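Local coordinates for penicillin-binding 1 transmembrane protein MrcA (PDB 3D0F) that probably polymerises and cross-links cell-wall peptidoglycan as a bifunctional penicillin-binding protein, of which this chain is the OB-like domain, at residues 35-41 with 87-93; 10-14 with 25-29; 61-66 with 99-103. All blocks are in the same frame, centred on the assembly; numbering follows the deposited sequence. Where two conformers were deposited one is given.

Contact 1 (35-41 with 87-93); sequences DILAAVV and GALIRVK. With PO4 (phosphate ion), chain C.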
ATOM      1  N   ASP A  35      -1.916   1.101  -0.883  1.00 19.06           N
ATOM      2  CA  ASP A  35      -1.239   1.502  -2.121  1.00 20.14           C
ATOM      3  C   ASP A  35      -0.828   2.972  -2.142  1.00 19.79           C
ATOM      4  O   ASP A  35      -0.275   3.442  -3.152  1.00 19.91           O
ATOM      5  CB  ASP A  35      -2.066   1.177  -3.347  1.00 20.73           C
ATOM      6  CG  ASP A  35      -2.555  -0.305  -3.386  1.00 23.39           C
ATOM      7  OD1 ASP A  35      -1.670  -1.185  -3.323  1.00 25.24           O
ATOM      8  OD2 ASP A  35      -3.793  -0.533  -3.496  1.00 25.94           O
ATOM      9  N   ILE A  36      -1.101   3.677  -1.064  1.00 19.89           N
ATOM     10  CA  ILE A  36      -0.682   5.081  -0.885  1.00 20.20           C
ATOM     11  C   ILE A  36       0.553   5.021  -0.021  1.00 20.72           C
ATOM     12  O   ILE A  36       0.467   4.796   1.201  1.00 22.37           O
ATOM     13  CB  ILE A  36      -1.773   5.976  -0.243  1.00 19.45           C
ATOM     14  CG1 ILE A  36      -2.993   5.981  -1.157  1.00 21.44           C
ATOM     15  CG2 ILE A  36      -1.215   7.425  -0.058  1.00 20.56           C
ATOM     16  CD1 ILE A  36      -4.190   6.744  -0.618  1.00 22.94           C
ATOM     17  N   LEU A  37       1.700   5.217  -0.661  1.00 19.25           N
ATOM     18  CA  LEU A  37       3.001   4.898  -0.088  1.00 17.77           C
ATOM     19  C   LEU A  37       3.793   6.126   0.303  1.00 18.40           C
ATOM     20  O   LEU A  37       3.674   7.167  -0.301  1.00 18.47           O
ATOM     21  CB  LEU A  37       3.823   4.117  -1.099  1.00 18.47           C
ATOM     22  CG  LEU A  37       3.141   2.916  -1.721  1.00 19.72           C
ATOM     23  CD1 LEU A  37       4.108   2.176  -2.612  1.00 22.67           C
ATOM     24  CD2 LEU A  37       2.505   1.996  -0.645  1.00 21.13           C
ATOM     25  N   ALA A  38       4.610   5.984   1.331  1.00 18.57           N
ATOM     26  CA  ALA A  38       5.484   7.076   1.771  1.00 17.19           C
ATOM     27  C   ALA A  38       6.666   7.192   0.823  1.00 17.33           C
ATOM     28  O   ALA A  38       7.239   6.210   0.338  1.00 18.24           O
ATOM     29  CB  ALA A  38       5.990   6.854   3.237  1.00 19.13           C
ATOM     30  N   ALA A  39       7.112   8.435   0.601  1.00 17.01           N
ATOM     31  CA  ALA A  39       8.329   8.647  -0.143  1.00 15.71           C
ATOM     32  C   ALA A  39       8.964   9.953   0.341  1.00 16.78           C
ATOM     33  O   ALA A  39       8.275  10.866   0.779  1.00 18.10           O
ATOM     34  CB  ALA A  39       8.104   8.701  -1.656  1.00 17.58           C
ATOM     35  N   VAL A  40      10.267  10.018   0.232  1.00 15.62           N
ATOM     36  CA  VAL A  40      10.991  11.247   0.570  0.50 15.71           C
ATOM     37  C   VAL A  40      11.541  11.862  -0.697  1.00 14.23           C
ATOM     38  O   VAL A  40      12.200  11.192  -1.491  1.00 15.68           O
ATOM     39  CB  VAL A  40      12.148  11.040   1.592  0.50 15.29           C
ATOM     40  CG1 VAL A  40      13.180  10.035   1.090  0.50 16.13           C
ATOM     41  CG2 VAL A  40      12.839  12.361   1.905  0.50 16.06           C
ATOM     42  N   VAL A  41      11.287  13.140  -0.873  1.00 14.86           N
ATOM     43  CA  VAL A  41      11.729  13.859  -2.067  1.00 14.41           C
ATOM     44  C   VAL A  41      13.250  14.064  -2.074  1.00 15.45           C
ATOM     45  O   VAL A  41      13.839  14.487  -1.064  1.00 14.72           O
ATOM     46  CB  VAL A  41      10.969  15.195  -2.248  1.00 15.18           C
ATOM     47  CG1 VAL A  41      11.612  16.056  -3.429  1.00 14.75           C
ATOM     48  CG2 VAL A  41       9.462  14.892  -2.492  1.00 15.41           C
ATOM     49  N   GLY A  87      13.861  16.459   0.859  1.00 14.86           N
ATOM     50  CA  GLY A  87      13.523  16.072   2.219  1.00 15.67           C
ATOM     51  C   GLY A  87      12.040  16.033   2.505  1.00 15.52           C
ATOM     52  O   GLY A  87      11.632  15.501   3.523  1.00 17.23           O
ATOM     53  N   ALA A  88      11.235  16.591   1.610  1.00 15.34           N
ATOM     54  CA  ALA A  88       9.797  16.584   1.830  1.00 15.80           C
ATOM     55  C   ALA A  88       9.311  15.153   1.907  1.00 15.88           C
ATOM     56  O   ALA A  88       9.610  14.355   1.040  1.00 16.97           O
ATOM     57  CB  ALA A  88       9.109  17.318   0.722  1.00 15.08           C
ATOM     58  N   LEU A  89       8.515  14.870   2.933  1.00 18.25           N
ATOM     59  CA  LEU A  89       7.796  13.609   3.068  1.00 17.93           C
ATOM     60  C   LEU A  89       6.458  13.740   2.340  1.00 18.43           C
ATOM     61  O   LEU A  89       5.597  14.570   2.683  1.00 18.46           O
ATOM     62  CB  LEU A  89       7.570  13.264   4.558  1.00 18.48           C
ATOM     63  CG  LEU A  89       6.787  11.981   4.838  1.00 20.15           C
ATOM     64  CD1 LEU A  89       7.472  10.754   4.244  1.00 23.23           C
ATOM     65  CD2 LEU A  89       6.569  11.852   6.349  1.00 20.48           C
ATOM     66  N   ILE A  90       6.302  12.920   1.310  1.00 17.40           N
ATOM     67  CA  ILE A  90       5.084  12.892   0.479  1.00 17.79           C
ATOM     68  C   ILE A  90       4.490  11.525   0.454  1.00 16.97           C
ATOM     69  O   ILE A  90       5.078  10.556   0.945  1.00 18.03           O
ATOM     70  CB  ILE A  90       5.374  13.397  -0.966  1.00 16.69           C
ATOM     71  CG1 ILE A  90       6.453  12.560  -1.654  1.00 17.19           C
ATOM     72  CG2 ILE A  90       5.809  14.921  -0.885  1.00 18.98           C
ATOM     73  CD1 ILE A  90       6.568  12.767  -3.138  1.00 18.86           C
ATOM     74  N   ARG A  91       3.326  11.435  -0.149  1.00 16.37           N
ATOM     75  CA  ARG A  91       2.692  10.152  -0.391  1.00 15.89           C
ATOM     76  C   ARG A  91       2.506  10.020  -1.887  1.00 16.06           C
ATOM     77  O   ARG A  91       2.148  10.978  -2.577  1.00 15.92           O
ATOM     78  CB  ARG A  91       1.328  10.071   0.315  1.00 16.91           C
ATOM     79  CG  ARG A  91       1.430  10.317   1.829  1.00 19.48           C
ATOM     80  CD  ARG A  91       2.005   9.140   2.625  1.00 22.43           C
ATOM     81  NE  ARG A  91       2.253   9.601   3.983  1.00 25.15           N
ATOM     82  CZ  ARG A  91       2.663   8.833   4.992  1.00 24.03           C
ATOM     83  NH1 ARG A  91       2.819   7.536   4.827  1.00 22.87           N
ATOM     84  NH2 ARG A  91       2.896   9.407   6.180  1.00 26.11           N
ATOM     85  N   VAL A  92       2.691   8.805  -2.351  1.00 16.11           N
ATOM     86  CA  VAL A  92       2.596   8.493  -3.783  1.00 15.28           C
ATOM     87  C   VAL A  92       1.776   7.249  -4.053  1.00 16.66           C
ATOM     88  O   VAL A  92       1.705   6.341  -3.203  1.00 17.18           O
ATOM     89  CB  VAL A  92       4.011   8.331  -4.383  1.00 15.17           C
ATOM     90  CG1 VAL A  92       4.770   9.629  -4.233  1.00 16.98           C
ATOM     91  CG2 VAL A  92       4.777   7.223  -3.669  1.00 17.06           C
ATOM     92  N   LYS A  93       1.206   7.198  -5.253  1.00 16.96           N
ATOM     93  CA  LYS A  93       0.460   6.019  -5.671  1.00 17.78           C
ATOM     94  C   LYS A  93       0.745   5.769  -7.164  1.00 18.76           C
ATOM     95  O   LYS A  93       0.734   6.717  -7.951  1.00 18.51           O
ATOM     96  CB  LYS A  93      -1.022   6.291  -5.451  1.00 18.95           C
ATOM     97  CG  LYS A  93      -1.966   5.118  -5.698  1.00 19.52           C
ATOM     98  CD  LYS A  93      -3.395   5.512  -5.389  1.00 22.77           C
ATOM     99  CE  LYS A  93      -4.414   4.486  -5.802  1.00 29.12           C
ATOM    100  NZ  LYS A  93      -4.034   3.094  -5.700  1.00 35.66           N
TER
HETATM  101  P   PO4 C 501       3.372   6.475   8.568  0.50 31.80           P
HETATM  102  O1  PO4 C 501       3.473   7.972   8.633  0.50 29.62           O
HETATM  103  O2  PO4 C 501       4.317   5.920   9.607  0.50 32.10           O
HETATM  104  O3  PO4 C 501       1.947   6.055   8.879  0.50 32.18           O
HETATM  105  O4  PO4 C 501       3.745   5.913   7.220  0.50 30.11           O
HETATM  106  O   HOH W   1      -5.674   0.914  -4.063  1.00 31.52           O
HETATM  107  O   HOH W   2       1.738   5.361   3.376  1.00 21.91           O
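A38 and R91 form a non-hydrogen-bonded pair with both side chains on one face, and A38 CB approaches the guanidinium obliquely, 3.6 Å from NH1. The R91 chain bends at chi2 (-75°), carrying the guanidinium out past A38 to a phosphate ion, probably from the crystallisation liquor, lying in plane at the group's edge. Two nearly straight bonds grip the ion, NH1 to O4 at 3.0 Å and NH2 to O1 at 2.9 Å; E8 of the second subunit adds a salt bridge at NH2, and G31 N of that subunit also holds the phosphate. Nearer the backbone, R91 crosses I36 at about a right angle, CB to I36 CG2 3.7 Å. L37, A39, I90 and V92 occupy the reverse face, where V92 CG2 touches both L37 CB (4.1 Å) and A39 CB (4.2 Å). V41 CG2 meets I90 CD1 at 3.6 Å, again roughly perpendicularly. Six backbone bonds fix the register, among them L37 N to V92 O at 2.8 Å. The short strand axes run at 134° rather than 180°. The antiparallel pairing of the first and fourth strands, strongly twisted, is consistent with the 3-2-1-4-5 strand order of an OB-like fold.

Contact 2 (10-14 with 25-29); sequences FLKLP and DIMQD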
ATOM      1  N   PHE A  10     -14.819 -10.169   9.028  1.00 12.90           N
ATOM      2  CA  PHE A  10     -15.444 -10.941   7.943  1.00 12.74           C
ATOM      3  C   PHE A  10     -16.496 -10.083   7.266  1.00 14.31           C
ATOM      4  O   PHE A  10     -17.383  -9.553   7.920  1.00 16.10           O
ATOM      5  CB  PHE A  10     -16.066 -12.206   8.486  1.00 12.84           C
ATOM      6  CG  PHE A  10     -15.061 -13.142   9.110  1.00 13.25           C
ATOM      7  CD1 PHE A  10     -14.669 -12.967  10.405  1.00 12.42           C
ATOM      8  CD2 PHE A  10     -14.495 -14.199   8.374  1.00 13.57           C
ATOM      9  CE1 PHE A  10     -13.727 -13.810  10.996  1.00 15.56           C
ATOM     10  CE2 PHE A  10     -13.579 -15.045   8.963  1.00 14.79           C
ATOM     11  CZ  PHE A  10     -13.180 -14.824  10.254  1.00 14.93           C
ATOM     12  N   LEU A  11     -16.412  -9.950   5.958  1.00 13.78           N
ATOM     13  CA  LEU A  11     -17.394  -9.199   5.168  1.00 14.87           C
ATOM     14  C   LEU A  11     -18.357 -10.157   4.479  1.00 17.18           C
ATOM     15  O   LEU A  11     -18.078 -11.361   4.317  1.00 18.46           O
ATOM     16  CB  LEU A  11     -16.683  -8.332   4.160  1.00 14.89           C
ATOM     17  CG  LEU A  11     -15.482  -7.524   4.627  1.00 15.32           C
ATOM     18  CD1 LEU A  11     -14.721  -6.730   3.566  1.00 16.20           C
ATOM     19  CD2 LEU A  11     -15.981  -6.585   5.752  1.00 16.59           C
ATOM     20  N   LYS A  12     -19.538  -9.647   4.176  1.00 17.65           N
ATOM     21  CA  LYS A  12     -20.580 -10.452   3.534  1.00 19.07           C
ATOM     22  C   LYS A  12     -20.433 -10.311   2.015  1.00 17.92           C
ATOM     23  O   LYS A  12     -20.617  -9.224   1.464  1.00 18.25           O
ATOM     24  CB  LYS A  12     -21.948  -9.970   3.981  1.00 19.67           C
ATOM     25  CG  LYS A  12     -23.060 -10.855   3.488  1.00 23.14           C
ATOM     26  CD  LYS A  12     -24.387 -10.254   3.848  1.00 24.83           C
ATOM     27  CE  LYS A  12     -24.789 -10.488   5.290  1.00 32.25           C
ATOM     28  NZ  LYS A  12     -26.287 -10.531   5.391  1.00 34.79           N
ATOM     29  N   LEU A  13     -20.079 -11.385   1.321  1.00 18.72           N
ATOM     30  CA  LEU A  13     -19.771 -11.288  -0.078  1.00 18.81           C
ATOM     31  C   LEU A  13     -21.060 -11.250  -0.921  1.00 19.68           C
ATOM     32  O   LEU A  13     -22.106 -11.764  -0.489  1.00 20.89           O
ATOM     33  CB  LEU A  13     -18.972 -12.486  -0.573  1.00 20.05           C
ATOM     34  CG  LEU A  13     -17.569 -12.705  -0.039  1.00 19.19           C
ATOM     35  CD1 LEU A  13     -17.121 -14.107  -0.509  1.00 24.82           C
ATOM     36  CD2 LEU A  13     -16.633 -11.622  -0.504  1.00 21.53           C
ATOM     37  N   PRO A  14     -20.946 -10.660  -2.106  1.00 20.13           N
ATOM     38  CA  PRO A  14     -22.012 -10.861  -3.121  1.00 21.78           C
ATOM     39  C   PRO A  14     -21.917 -12.287  -3.714  1.00 22.52           C
ATOM     40  O   PRO A  14     -20.857 -12.914  -3.614  1.00 23.44           O
ATOM     41  CB  PRO A  14     -21.639  -9.830  -4.190  1.00 20.85           C
ATOM     42  CG  PRO A  14     -20.137  -9.714  -4.090  1.00 22.93           C
ATOM     43  CD  PRO A  14     -19.875  -9.798  -2.617  1.00 19.70           C
ATOM     44  N   ASP A  25     -17.570  -2.076  -2.636  1.00 16.55           N
ATOM     45  CA  ASP A  25     -18.557  -1.525  -1.689  1.00 17.02           C
ATOM     46  C   ASP A  25     -18.480  -2.192  -0.326  1.00 16.63           C
ATOM     47  O   ASP A  25     -18.542  -1.502   0.712  1.00 16.75           O
ATOM     48  CB  ASP A  25     -19.979  -1.659  -2.237  1.00 17.24           C
ATOM     49  CG  ASP A  25     -20.325  -0.572  -3.258  1.00 19.16           C
ATOM     50  OD1 ASP A  25     -19.521   0.370  -3.534  1.00 22.10           O
ATOM     51  OD2 ASP A  25     -21.446  -0.690  -3.772  1.00 23.09           O
ATOM     52  N   ILE A  26     -18.296  -3.519  -0.288  1.00 15.22           N
ATOM     53  CA  ILE A  26     -18.243  -4.187   1.061  1.00 15.44           C
ATOM     54  C   ILE A  26     -16.926  -3.830   1.787  1.00 15.80           C
ATOM     55  O   ILE A  26     -16.892  -3.899   3.014  1.00 16.91           O
ATOM     56  CB  ILE A  26     -18.435  -5.711   1.052  1.00 14.93           C
ATOM     57  CG1 ILE A  26     -17.322  -6.421   0.254  1.00 16.08           C
ATOM     58  CG2 ILE A  26     -19.803  -6.053   0.409  1.00 16.92           C
ATOM     59  CD1 ILE A  26     -17.397  -7.934   0.320  1.00 18.45           C
HETATM   60  N   MSE A  27     -15.898  -3.425   1.032  1.00 16.35           N
HETATM   61  CA  MSE A  27     -14.598  -3.033   1.566  1.00 16.51           C
HETATM   62  C   MSE A  27     -14.478  -1.541   1.855  1.00 16.28           C
HETATM   63  O   MSE A  27     -13.401  -1.076   2.221  1.00 16.01           O
HETATM   64  CB  MSE A  27     -13.498  -3.450   0.576  1.00 16.46           C
HETATM   65  CG  MSE A  27     -13.385  -4.910   0.321  1.00 17.64           C
HETATM   66 SE   MSE A  27     -11.750  -5.289  -0.725  0.80 26.05          SE
HETATM   67  CE  MSE A  27     -10.380  -5.191   0.606  1.00 24.41           C
ATOM     68  N   GLN A  28     -15.561  -0.801   1.677  1.00 16.67           N
ATOM     69  CA  GLN A  28     -15.474   0.659   1.686  1.00 17.43           C
ATOM     70  C   GLN A  28     -14.763   1.259   2.896  1.00 16.67           C
ATOM     71  O   GLN A  28     -14.112   2.290   2.748  1.00 17.33           O
ATOM     72  CB  GLN A  28     -16.847   1.277   1.509  1.00 18.09           C
ATOM     73  CG  GLN A  28     -17.800   1.074   2.627  1.00 20.57           C
ATOM     74  CD  GLN A  28     -19.187   1.651   2.344  1.00 24.40           C
ATOM     75  OE1 GLN A  28     -19.376   2.382   1.355  1.00 30.15           O
ATOM     76  NE2 GLN A  28     -20.168   1.300   3.193  1.00 29.33           N
ATOM     77  N   ASP A  29     -14.940   0.660   4.081  1.00 15.34           N
ATOM     78  CA  ASP A  29     -14.397   1.247   5.317  1.00 15.72           C
ATOM     79  C   ASP A  29     -12.947   0.842   5.617  1.00 16.03           C
ATOM     80  O   ASP A  29     -12.327   1.475   6.490  1.00 16.34           O
ATOM     81  CB  ASP A  29     -15.245   0.864   6.525  1.00 15.05           C
ATOM     82  CG  ASP A  29     -16.645   1.549   6.540  1.00 18.38           C
ATOM     83  OD1 ASP A  29     -16.824   2.580   5.836  1.00 21.09           O
ATOM     84  OD2 ASP A  29     -17.525   1.051   7.293  1.00 21.86           O
TER
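Peptide units are the flat groups through which K12 and L11 meet I26, since no aromatic ring or side-chain amide enters the contact. The carbonyl of K12 points toward the I26 side chain: CG2 lies roughly ahead of the oxygen, 3.4 Å from K12 O, whereas I26 CD1 sits over one face of the K12 peptide, well off the C=O direction and 3.7 Å from the same oxygen. The peptide that follows I26 has the L11 methyls over one of its faces, CD1 steeply above I26 O at 3.6 Å and CD2 more obliquely at 3.9 Å. The puckered ring of P14 comes no closer than its CD, 4.3 Å from I26 CD1.

I26 is the central side chain of the contact. With CG1 set between the backbone N and the carbonyl carbon (chi1 62°) and the chain extended beyond it (chi2 175°), CD1 reaches in among L11 CB, L13 CD2 and P14 CD. L13 CD2 lies 3.9 Å from that methyl. Farther along, the L11 side chain crosses M27, a selenomethionine, at about a right angle, CD1 to CG 4.0 Å. No hydrogen bond links the segments, and apolar packing joins them. V40 of the second subunit touches both L11 and M27, while F10 pairs in an antiparallel ladder with a strand of that subunit. The arrangement is that of an extended N-terminal arm folded back on the end of helix 20-26, with the dimer interface alongside.

Contact 3 (61-66 with 99-103); sequences ITGDGL and SWQIV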
ATOM      1  N   ILE A  61       8.288  11.358 -10.796  1.00 15.91           N
ATOM      2  CA  ILE A  61       6.874  11.771 -10.994  1.00 15.94           C
ATOM      3  C   ILE A  61       6.908  12.972 -11.925  1.00 16.27           C
ATOM      4  O   ILE A  61       7.636  13.930 -11.665  1.00 14.90           O
ATOM      5  CB  ILE A  61       6.164  12.107  -9.676  1.00 16.25           C
ATOM      6  CG1 ILE A  61       6.295  10.904  -8.715  1.00 20.10           C
ATOM      7  CG2 ILE A  61       4.657  12.460  -9.899  1.00 16.57           C
ATOM      8  CD1 ILE A  61       6.524  11.300  -7.260  1.00 23.93           C
ATOM      9  N   THR A  62       6.082  12.911 -12.978  1.00 14.89           N
ATOM     10  CA  THR A  62       6.055  13.926 -14.031  1.00 14.15           C
ATOM     11  C   THR A  62       4.620  14.075 -14.549  1.00 14.35           C
ATOM     12  O   THR A  62       3.756  13.304 -14.172  1.00 14.11           O
ATOM     13  CB  THR A  62       6.946  13.550 -15.247  1.00 14.81           C
ATOM     14  OG1 THR A  62       6.434  12.355 -15.885  1.00 13.82           O
ATOM     15  CG2 THR A  62       8.400  13.317 -14.779  1.00 14.18           C
ATOM     16  N   GLY A  63       4.397  15.012 -15.452  1.00 13.00           N
ATOM     17  CA  GLY A  63       3.108  15.132 -16.169  1.00 14.55           C
ATOM     18  C   GLY A  63       1.887  15.077 -15.241  1.00 15.23           C
ATOM     19  O   GLY A  63       1.780  15.821 -14.263  1.00 15.55           O
ATOM     20  N   ASP A  64       0.979  14.185 -15.575  1.00 14.66           N
ATOM     21  CA  ASP A  64      -0.299  14.067 -14.836  1.00 15.90           C
ATOM     22  C   ASP A  64      -0.067  13.810 -13.347  1.00 16.16           C
ATOM     23  O   ASP A  64      -0.833  14.296 -12.499  1.00 16.88           O
ATOM     24  CB  ASP A  64      -1.138  12.947 -15.408  1.00 16.78           C
ATOM     25  CG  ASP A  64      -1.662  13.228 -16.790  1.00 19.80           C
ATOM     26  OD1 ASP A  64      -1.566  14.372 -17.310  1.00 23.93           O
ATOM     27  OD2 ASP A  64      -2.236  12.244 -17.358  1.00 27.40           O
ATOM     28  N   GLY A  65       0.997  13.070 -13.013  1.00 13.92           N
ATOM     29  CA  GLY A  65       1.309  12.743 -11.629  1.00 15.21           C
ATOM     30  C   GLY A  65       1.594  13.929 -10.736  1.00 15.36           C
ATOM     31  O   GLY A  65       1.536  13.796  -9.520  1.00 16.47           O
ATOM     32  N   LEU A  66       1.959  15.079 -11.324  1.00 15.12           N
ATOM     33  CA  LEU A  66       2.268  16.275 -10.581  1.00 14.66           C
ATOM     34  C   LEU A  66       1.098  17.269 -10.501  1.00 16.62           C
ATOM     35  O   LEU A  66       1.203  18.287  -9.842  1.00 17.65           O
ATOM     36  CB  LEU A  66       3.466  16.999 -11.232  1.00 14.91           C
ATOM     37  CG  LEU A  66       4.773  16.249 -11.238  1.00 14.93           C
ATOM     38  CD1 LEU A  66       5.851  17.127 -11.891  1.00 16.30           C
ATOM     39  CD2 LEU A  66       5.198  15.812  -9.831  1.00 15.68           C
ATOM     40  N   SER A  99       2.363   4.967 -14.084  1.00 16.29           N
ATOM     41  CA  SER A  99       3.112   6.146 -13.660  1.00 15.32           C
ATOM     42  C   SER A  99       2.734   6.456 -12.219  1.00 16.22           C
ATOM     43  O   SER A  99       1.590   6.215 -11.776  1.00 15.94           O
ATOM     44  CB  SER A  99       2.784   7.362 -14.558  1.00 15.41           C
ATOM     45  OG  SER A  99       3.205   7.243 -15.904  1.00 17.04           O
ATOM     46  N   TRP A 100       3.680   7.012 -11.455  1.00 15.27           N
ATOM     47  CA  TRP A 100       3.437   7.414 -10.096  1.00 15.15           C
ATOM     48  C   TRP A 100       2.822   8.791 -10.050  1.00 15.23           C
ATOM     49  O   TRP A 100       3.119   9.637 -10.889  1.00 15.34           O
ATOM     50  CB  TRP A 100       4.750   7.399  -9.286  1.00 16.75           C
ATOM     51  CG  TRP A 100       5.242   5.974  -9.058  1.00 17.02           C
ATOM     52  CD1 TRP A 100       6.056   5.258  -9.867  1.00 19.56           C
ATOM     53  CD2 TRP A 100       4.916   5.104  -7.961  1.00 17.19           C
ATOM     54  NE1 TRP A 100       6.243   3.986  -9.372  1.00 18.92           N
ATOM     55  CE2 TRP A 100       5.579   3.882  -8.183  1.00 19.29           C
ATOM     56  CE3 TRP A 100       4.117   5.233  -6.829  1.00 18.37           C
ATOM     57  CZ2 TRP A 100       5.455   2.792  -7.318  1.00 20.16           C
ATOM     58  CZ3 TRP A 100       4.038   4.154  -5.947  1.00 17.75           C
ATOM     59  CH2 TRP A 100       4.683   2.951  -6.216  1.00 19.63           C
ATOM     60  N   GLN A 101       1.987   9.025  -9.033  1.00 15.53           N
ATOM     61  CA  GLN A 101       1.391  10.316  -8.774  0.50 15.84           C
ATOM     62  C   GLN A 101       1.555  10.704  -7.315  1.00 15.82           C
ATOM     63  O   GLN A 101       1.546   9.839  -6.424  1.00 16.55           O
ATOM     64  CB  GLN A 101      -0.101  10.264  -9.145  0.50 16.46           C
ATOM     65  CG  GLN A 101      -0.871   9.291  -8.271  0.50 17.45           C
ATOM     66  CD  GLN A 101      -2.261   8.929  -8.736  0.50 18.58           C
ATOM     67  OE1 GLN A 101      -2.759   7.858  -8.362  0.50 19.21           O
ATOM     68  NE2 GLN A 101      -2.905   9.803  -9.492  0.50 20.26           N
ATOM     69  N   ILE A 102       1.689  12.008  -7.062  1.00 15.21           N
ATOM     70  CA  ILE A 102       1.716  12.559  -5.703  1.00 15.51           C
ATOM     71  C   ILE A 102       0.270  12.749  -5.249  1.00 16.61           C
ATOM     72  O   ILE A 102      -0.550  13.456  -5.888  1.00 16.58           O
ATOM     73  CB  ILE A 102       2.456  13.873  -5.633  1.00 16.25           C
ATOM     74  CG1 ILE A 102       3.915  13.717  -6.083  1.00 16.91           C
ATOM     75  CG2 ILE A 102       2.309  14.437  -4.216  1.00 18.24           C
ATOM     76  CD1 ILE A 102       4.750  15.003  -6.068  1.00 16.52           C
ATOM     77  N   VAL A 103      -0.030  12.065  -4.160  1.00 17.39           N
ATOM     78  CA  VAL A 103      -1.359  12.076  -3.557  1.00 18.63           C
ATOM     79  C   VAL A 103      -1.267  12.416  -2.053  1.00 19.15           C
ATOM     80  O   VAL A 103      -0.248  12.853  -1.567  1.00 17.97           O
ATOM     81  CB  VAL A 103      -2.017  10.696  -3.756  1.00 18.73           C
ATOM     82  CG1 VAL A 103      -2.193  10.412  -5.243  1.00 18.33           C
ATOM     83  CG2 VAL A 103      -1.241   9.566  -3.066  1.00 21.54           C
TER
HETATM   84  O   HOH W   3       4.388  10.428 -13.176  1.00 10.26           O
HETATM   85  O   HOH W   4       0.165  15.475  -7.843  1.00 16.27           O
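I61 carries CG2 anti to its own N and CG1 anti to the carbonyl carbon (chi1 -55°), so both branches bear on the strand 100-103. CG2 touches the carbonyl oxygen of W100 at 3.4 Å. A second torsion well short of fully extended (chi2 141°) turns CD1 onto I102 CG1, 3.7 Å away, and the two isoleucines cross at about a right angle. Farther out on the same branch, I102 CD1 meets L66 CD2 at 3.9 Å. Of the W100 side chain, CB faces I61 CG1, and the end leads away from this contact; the side chain also touches V92 and R53.

The direct polar link is I102 N to G65 O, 3.0 Å long, nearly straight at 167° and in the carbonyl plane. Water 4 donates both to G65 O (2.7 Å) and to I102 O, so G65 O is gripped twice. Water 3 instead accepts from T62 N and donates to W100 O at 2.7 Å. Without a side chain, G65 brings its CA within 3.7 Å of W100 O. Here the turn leaving the third strand, 58-61, is drawn against the fifth, joining the two edges of the sheet, consistent with closure of an OB-type barrel.

In the fold
Contacts 1 and 3 form one continuous body, their centres 11 Å apart. Strand 88-94 of contact 1 borders strand 100-103 of contact 3: K93 O lies 2.8 Å from Q101 N and R91 O 2.9 Å from V103 N, both probable hydrogen bonds. V92 is the shared apolar element, touching both I61 and W100. Contact 1 thus lies in the middle of the sheet, and contact 3 joins its two outer strands. Contact 2 stands apart, its centre 28 Å from that of contact 1 and 30 Å from that of contact 3. Its arm reaches the second subunit, which also touches the other two contacts; G31 N of that subunit also binds the phosphate, and E8 pairs with R91.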